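Local coordinates for protein dihydropyrimidinase (Brevibacillus agri, PDB 3SFW) that probably catalyses the reversible, zinc-dependent hydrolytic ring opening of dihydropyrimidines such as dihydrouracil, at residues H239-E251 against W295-L309. Sequence-based numbering, arbitrary orientation.
With ZN (zinc ion), chain D; ACT (acetate ion), chain C.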
loop_
_atom_site.group_PDB
_atom_site.type_symbol
_atom_site.label_atom_id
_atom_site.label_comp_id
_atom_site.label_asym_id
_atom_site.label_seq_id
_atom_site.Cartn_x
_atom_site.Cartn_y
_atom_site.Cartn_z
ATOM N N HIS A 239 2.349 17.377 15.214
ATOM C CA HIS A 239 3.089 17.953 14.076
ATOM C C HIS A 239 3.518 16.920 13.031
ATOM O O HIS A 239 4.706 16.774 12.768
ATOM C CB HIS A 239 4.300 18.855 14.522
ATOM C CG HIS A 239 5.244 18.234 15.534
ATOM N ND1 HIS A 239 5.794 16.971 15.385
ATOM C CD2 HIS A 239 5.835 18.779 16.634
ATOM C CE1 HIS A 239 6.635 16.741 16.395
ATOM N NE2 HIS A 239 6.685 17.833 17.148
ATOM N N VAL A 240 2.541 16.338 12.330
ATOM C CA VAL A 240 2.844 15.519 11.132
ATOM C C VAL A 240 3.298 16.484 9.997
ATOM O O VAL A 240 2.595 17.464 9.701
ATOM C CB VAL A 240 1.578 14.707 10.700
ATOM C CG1 VAL A 240 1.834 13.936 9.373
ATOM C CG2 VAL A 240 1.197 13.728 11.800
ATOM N N SER A 241 4.520 16.292 9.457
ATOM C CA SER A 241 5.038 17.307 8.520
ATOM C C SER A 241 5.195 16.793 7.109
ATOM O O SER A 241 5.502 17.568 6.182
ATOM C CB SER A 241 6.402 17.849 9.006
ATOM O OG SER A 241 7.436 16.878 8.839
ATOM N N CYS A 242 5.125 15.480 6.933
ATOM C CA CYS A 242 5.548 14.905 5.653
ATOM C C CYS A 242 4.703 13.757 5.180
ATOM O O CYS A 242 3.972 13.108 5.960
ATOM C CB CYS A 242 7.008 14.466 5.688
ATOM S SG CYS A 242 7.368 13.088 6.813
ATOM N N ALA A 243 4.743 13.551 3.866
ATOM C CA ALA A 243 3.932 12.511 3.228
ATOM C C ALA A 243 4.251 11.123 3.755
ATOM O O ALA A 243 3.331 10.314 3.946
ATOM C CB ALA A 243 4.109 12.556 1.662
ATOM N N ASP A 244 5.510 10.868 4.107
ATOM C CA ASP A 244 5.894 9.553 4.634
ATOM C C ASP A 244 5.036 9.240 5.878
ATOM O O ASP A 244 4.491 8.143 6.004
ATOM C CB ASP A 244 7.372 9.593 5.012
ATOM C CG ASP A 244 7.945 8.222 5.340
ATOM O OD1 ASP A 244 9.136 8.020 5.017
ATOM O OD2 ASP A 244 7.267 7.365 5.962
ATOM N N ALA A 245 4.907 10.222 6.763
ATOM C CA ALA A 245 4.123 10.043 7.982
ATOM C C ALA A 245 2.626 9.980 7.687
ATOM O O ALA A 245 1.899 9.132 8.271
ATOM C CB ALA A 245 4.429 11.122 8.984
ATOM N N VAL A 246 2.156 10.845 6.791
ATOM C CA VAL A 246 0.733 10.794 6.407
ATOM C C VAL A 246 0.340 9.406 5.897
ATOM O O VAL A 246 -0.666 8.840 6.318
ATOM C CB VAL A 246 0.410 11.832 5.309
ATOM C CG1 VAL A 246 -1.014 11.595 4.782
ATOM C CG2 VAL A 246 0.532 13.300 5.864
ATOM N N ARG A 247 1.164 8.830 5.022
ATOM C CA ARG A 247 0.854 7.495 4.463
ATOM C C ARG A 247 0.694 6.439 5.563
ATOM O O ARG A 247 -0.157 5.569 5.469
ATOM C CB ARG A 247 1.989 7.036 3.496
ATOM C CG ARG A 247 2.050 7.911 2.270
ATOM C CD ARG A 247 3.398 7.764 1.541
ATOM N NE ARG A 247 3.528 8.789 0.516
ATOM C CZ ARG A 247 4.685 9.122 -0.054
ATOM N NH1 ARG A 247 5.798 8.507 0.321
ATOM N NH2 ARG A 247 4.731 10.072 -0.979
ATOM N N ARG A 248 1.568 6.482 6.565
ATOM C CA ARG A 248 1.543 5.509 7.658
ATOM C C ARG A 248 0.290 5.678 8.530
ATOM O O ARG A 248 -0.350 4.688 8.941
ATOM C CB ARG A 248 2.791 5.625 8.509
ATOM C CG ARG A 248 4.054 5.030 7.819
ATOM C CD ARG A 248 5.246 5.554 8.477
ATOM N NE ARG A 248 6.513 5.174 7.806
ATOM C CZ ARG A 248 7.228 4.071 8.072
ATOM N NH1 ARG A 248 6.748 3.098 8.852
ATOM N NH2 ARG A 248 8.477 3.996 7.629
ATOM N N ILE A 249 -0.083 6.923 8.765
ATOM C CA ILE A 249 -1.288 7.223 9.569
ATOM C C ILE A 249 -2.510 6.771 8.783
ATOM O O ILE A 249 -3.415 6.118 9.329
ATOM C CB ILE A 249 -1.373 8.719 9.937
ATOM C CG1 ILE A 249 -0.316 9.023 11.005
ATOM C CG2 ILE A 249 -2.771 9.085 10.548
ATOM C CD1 ILE A 249 -0.016 10.548 11.171
ATOM N N ALA A 250 -2.516 7.065 7.474
ATOM C CA ALA A 250 -3.665 6.597 6.644
ATOM C C ALA A 250 -3.802 5.082 6.613
ATOM O O ALA A 250 -4.939 4.561 6.723
ATOM C CB ALA A 250 -3.588 7.168 5.212
ATOM N N GLU A 251 -2.684 4.367 6.484
ATOM C CA GLU A 251 -2.733 2.878 6.531
ATOM C C GLU A 251 -3.240 2.373 7.872
ATOM O O GLU A 251 -4.059 1.434 7.913
ATOM C CB GLU A 251 -1.343 2.239 6.381
ATOM C CG GLU A 251 -0.519 2.602 5.234
ATOM C CD GLU A 251 0.938 2.135 5.460
ATOM O OE1 GLU A 251 1.133 1.113 6.227
ATOM O OE2 GLU A 251 1.855 2.809 4.892
ATOM N N TRP A 295 6.469 20.089 -1.915
ATOM C CA TRP A 295 5.430 19.129 -2.360
ATOM C C TRP A 295 4.702 18.439 -1.191
ATOM O O TRP A 295 3.545 18.000 -1.356
ATOM C CB TRP A 295 5.988 18.057 -3.324
ATOM C CG TRP A 295 6.931 17.074 -2.702
ATOM C CD1 TRP A 295 8.287 17.188 -2.632
ATOM C CD2 TRP A 295 6.599 15.815 -2.109
ATOM N NE1 TRP A 295 8.825 16.053 -2.048
ATOM C CE2 TRP A 295 7.807 15.218 -1.687
ATOM C CE3 TRP A 295 5.396 15.149 -1.849
ATOM C CZ2 TRP A 295 7.849 13.980 -1.051
ATOM C CZ3 TRP A 295 5.455 13.880 -1.272
ATOM C CH2 TRP A 295 6.657 13.331 -0.853
ATOM N N ASN A 296 5.356 18.333 -0.024
ATOM C CA ASN A 296 4.692 17.729 1.142
ATOM C C ASN A 296 3.441 18.486 1.575
ATOM O O ASN A 296 2.529 17.890 2.162
ATOM C CB ASN A 296 5.647 17.555 2.331
ATOM C CG ASN A 296 6.647 16.476 2.095
ATOM O OD1 ASN A 296 6.356 15.287 2.298
ATOM N ND2 ASN A 296 7.835 16.859 1.572
ATOM N N GLN A 297 3.403 19.804 1.318
ATOM C CA GLN A 297 2.303 20.643 1.847
ATOM C C GLN A 297 0.990 20.117 1.307
ATOM O O GLN A 297 -0.004 20.017 2.054
ATOM C CB GLN A 297 2.464 22.094 1.393
ATOM C CG GLN A 297 3.724 22.753 2.016
ATOM C CD GLN A 297 3.995 24.107 1.422
ATOM O OE1 GLN A 297 3.351 24.509 0.430
ATOM N NE2 GLN A 297 4.932 24.843 2.028
ATOM N N ASP A 298 0.933 19.871 -0.009
ATOM C CA ASP A 298 -0.378 19.474 -0.560
ATOM C C ASP A 298 -0.864 18.115 -0.054
ATOM O O ASP A 298 -2.090 17.872 0.020
ATOM C CB ASP A 298 -0.450 19.570 -2.090
ATOM C CG ASP A 298 -0.798 21.003 -2.570
ATOM O OD1 ASP A 298 -0.409 21.325 -3.708
ATOM O OD2 ASP A 298 -1.424 21.816 -1.815
ATOM N N VAL A 299 0.083 17.230 0.244
ATOM C CA VAL A 299 -0.274 15.952 0.869
ATOM C C VAL A 299 -0.895 16.196 2.269
ATOM O O VAL A 299 -1.895 15.565 2.624
ATOM C CB VAL A 299 0.931 15.018 0.959
ATOM C CG1 VAL A 299 0.509 13.624 1.570
ATOM C CG2 VAL A 299 1.549 14.753 -0.466
ATOM N N LEU A 300 -0.321 17.123 3.042
ATOM C CA LEU A 300 -0.961 17.530 4.337
ATOM C C LEU A 300 -2.383 18.133 4.164
ATOM O O LEU A 300 -3.335 17.770 4.890
ATOM C CB LEU A 300 -0.070 18.528 5.101
ATOM C CG LEU A 300 1.303 17.973 5.488
ATOM C CD1 LEU A 300 2.150 19.123 6.020
ATOM C CD2 LEU A 300 1.225 16.844 6.548
ATOM N N TRP A 301 -2.543 19.015 3.181
ATOM C CA TRP A 301 -3.842 19.616 2.942
ATOM C C TRP A 301 -4.831 18.543 2.538
ATOM O O TRP A 301 -5.948 18.542 3.039
ATOM C CB TRP A 301 -3.782 20.665 1.803
ATOM C CG TRP A 301 -3.215 22.053 2.222
ATOM C CD1 TRP A 301 -2.097 22.693 1.694
ATOM C CD2 TRP A 301 -3.795 22.955 3.137
ATOM N NE1 TRP A 301 -1.962 23.945 2.263
ATOM C CE2 TRP A 301 -2.989 24.123 3.165
ATOM C CE3 TRP A 301 -4.946 22.909 3.954
ATOM C CZ2 TRP A 301 -3.312 25.224 3.938
ATOM C CZ3 TRP A 301 -5.220 23.987 4.757
ATOM C CH2 TRP A 301 -4.433 25.135 4.729
ATOM N N SER A 302 -4.409 17.640 1.655
ATOM C CA SER A 302 -5.276 16.490 1.243
ATOM C C SER A 302 -5.702 15.668 2.460
ATOM O O SER A 302 -6.826 15.180 2.537
ATOM C CB SER A 302 -4.515 15.566 0.290
ATOM O OG SER A 302 -4.413 16.148 -0.984
ATOM N N ALA A 303 -4.767 15.455 3.382
ATOM C CA ALA A 303 -5.037 14.592 4.529
ATOM C C ALA A 303 -6.052 15.275 5.443
ATOM O O ALA A 303 -6.914 14.615 6.029
ATOM C CB ALA A 303 -3.697 14.302 5.309
ATOM N N LEU A 304 -5.933 16.600 5.604
ATOM C CA LEU A 304 -6.978 17.348 6.370
ATOM C C LEU A 304 -8.343 17.279 5.646
ATOM O O LEU A 304 -9.364 16.986 6.278
ATOM C CB LEU A 304 -6.559 18.840 6.527
ATOM C CG LEU A 304 -5.346 19.023 7.463
ATOM C CD1 LEU A 304 -4.884 20.505 7.354
ATOM C CD2 LEU A 304 -5.742 18.770 8.961
ATOM N N LYS A 305 -8.346 17.551 4.338
ATOM C CA LYS A 305 -9.596 17.508 3.564
ATOM C C LYS A 305 -10.292 16.139 3.663
ATOM O O LYS A 305 -11.523 16.040 3.860
ATOM C CB LYS A 305 -9.309 17.781 2.103
ATOM C CG LYS A 305 -10.602 17.760 1.253
ATOM C CD LYS A 305 -10.305 18.099 -0.208
ATOM C CE LYS A 305 -9.311 17.117 -0.863
ATOM N NZ LYS A 305 -9.271 17.300 -2.408
ATOM N N ASN A 306 -9.499 15.072 3.602
ATOM C CA ASN A 306 -10.078 13.736 3.612
ATOM C C ASN A 306 -10.019 12.998 4.942
ATOM O O ASN A 306 -10.285 11.808 4.996
ATOM C CB ASN A 306 -9.528 12.863 2.463
ATOM C CG ASN A 306 -10.137 13.218 1.112
ATOM O OD1 ASN A 306 -11.174 13.893 1.061
ATOM N ND2 ASN A 306 -9.403 12.935 0.031
ATOM N N GLY A 307 -9.775 13.742 6.023
ATOM C CA GLY A 307 -10.009 13.236 7.412
ATOM C C GLY A 307 -8.929 12.297 7.946
ATOM O O GLY A 307 -9.154 11.578 8.920
ATOM N N ILE A 308 -7.806 12.209 7.240
ATOM C CA ILE A 308 -6.653 11.386 7.678
ATOM C C ILE A 308 -5.846 12.096 8.811
ATOM O O ILE A 308 -5.372 11.426 9.722
ATOM C CB ILE A 308 -5.694 11.130 6.468
ATOM C CG1 ILE A 308 -6.422 10.238 5.447
ATOM C CG2 ILE A 308 -4.373 10.437 6.929
ATOM C CD1 ILE A 308 -5.854 10.260 4.001
ATOM N N LEU A 309 -5.762 13.419 8.748
ATOM C CA LEU A 309 -5.339 14.277 9.891
ATOM C C LEU A 309 -6.555 15.009 10.403
ATOM O O LEU A 309 -7.456 15.359 9.584
ATOM C CB LEU A 309 -4.332 15.342 9.415
ATOM C CG LEU A 309 -3.031 14.680 8.883
ATOM C CD1 LEU A 309 -2.139 15.826 8.388
ATOM C CD2 LEU A 309 -2.279 13.856 9.999
HETATM ZN ZN ZN D . 7.655 18.300 19.054
HETATM C C ACT C . 1.145 11.076 -1.180
HETATM O O ACT C . 2.172 11.439 -1.804
HETATM O OXT ACT C . -0.029 11.385 -1.627
HETATM C CH3 ACT C . 1.334 10.337 0.048
HETATM O O HOH W 1 7.581 12.667 2.800
HETATM O O HOH W 2 8.853 19.052 20.611
HETATM O O HOH W 3 9.118 19.748 18.177
#
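Asn-296 reaches the start of helix 243-254 from across the interface: its OD1 accepts the backbone N-H of Ala-243, the residue after the N-cap Cys-242, at 2.8 Å and almost straight at 175°, with the donor a little out of the carbonyl plane. Water 1 donates to the same oxygen and accepts from Asp-244 N, so a second amide at this helix end is tied to it indirectly. The ND2 of the same side chain is bonded to Glu-293 O, which helps fix the rotation of the amide. With an alanine in place of Asn-296, Ala-243 N would probably be left without this acceptor and water 1 without one of the two partners it joins.

Apolar packing fills the groove between the helices, which run 26° from parallel with their axes 9.6 Å apart. Val-246 splits its branches: CG1, anti to its own N (chi1 171°), lies 3.8 Å from Ala-303 CB and also nears Val-299 CG1, while CG2 meets Leu-300 CD2. Further along, Ala-250 CB rests against Ile-308 CG2 at 3.8 Å, while Ile-249 CG2 lies against Ile-308 O. Leu-309 CD2 reaches Val-240 CG2 at 3.9 Å on the side toward strand 258-263.

At the outer margin, Trp-295 brings CZ3 within 3.5 Å of Ala-243 CB, and Arg-247 NH2 approaches the edge of the indole.

Before the helix, His-239 NE2 binds zinc at 2.2 Å, a site shared with His-183 and carboxylated Lys-150, and Val-240 and Ser-241 lead from it into the packing. A metal-binding histidine just after strand 234-237, followed by a helix packed beside its neighbour outside the parallel strands, is characteristic of the amidohydrolase TIM barrel with its binuclear zinc centre.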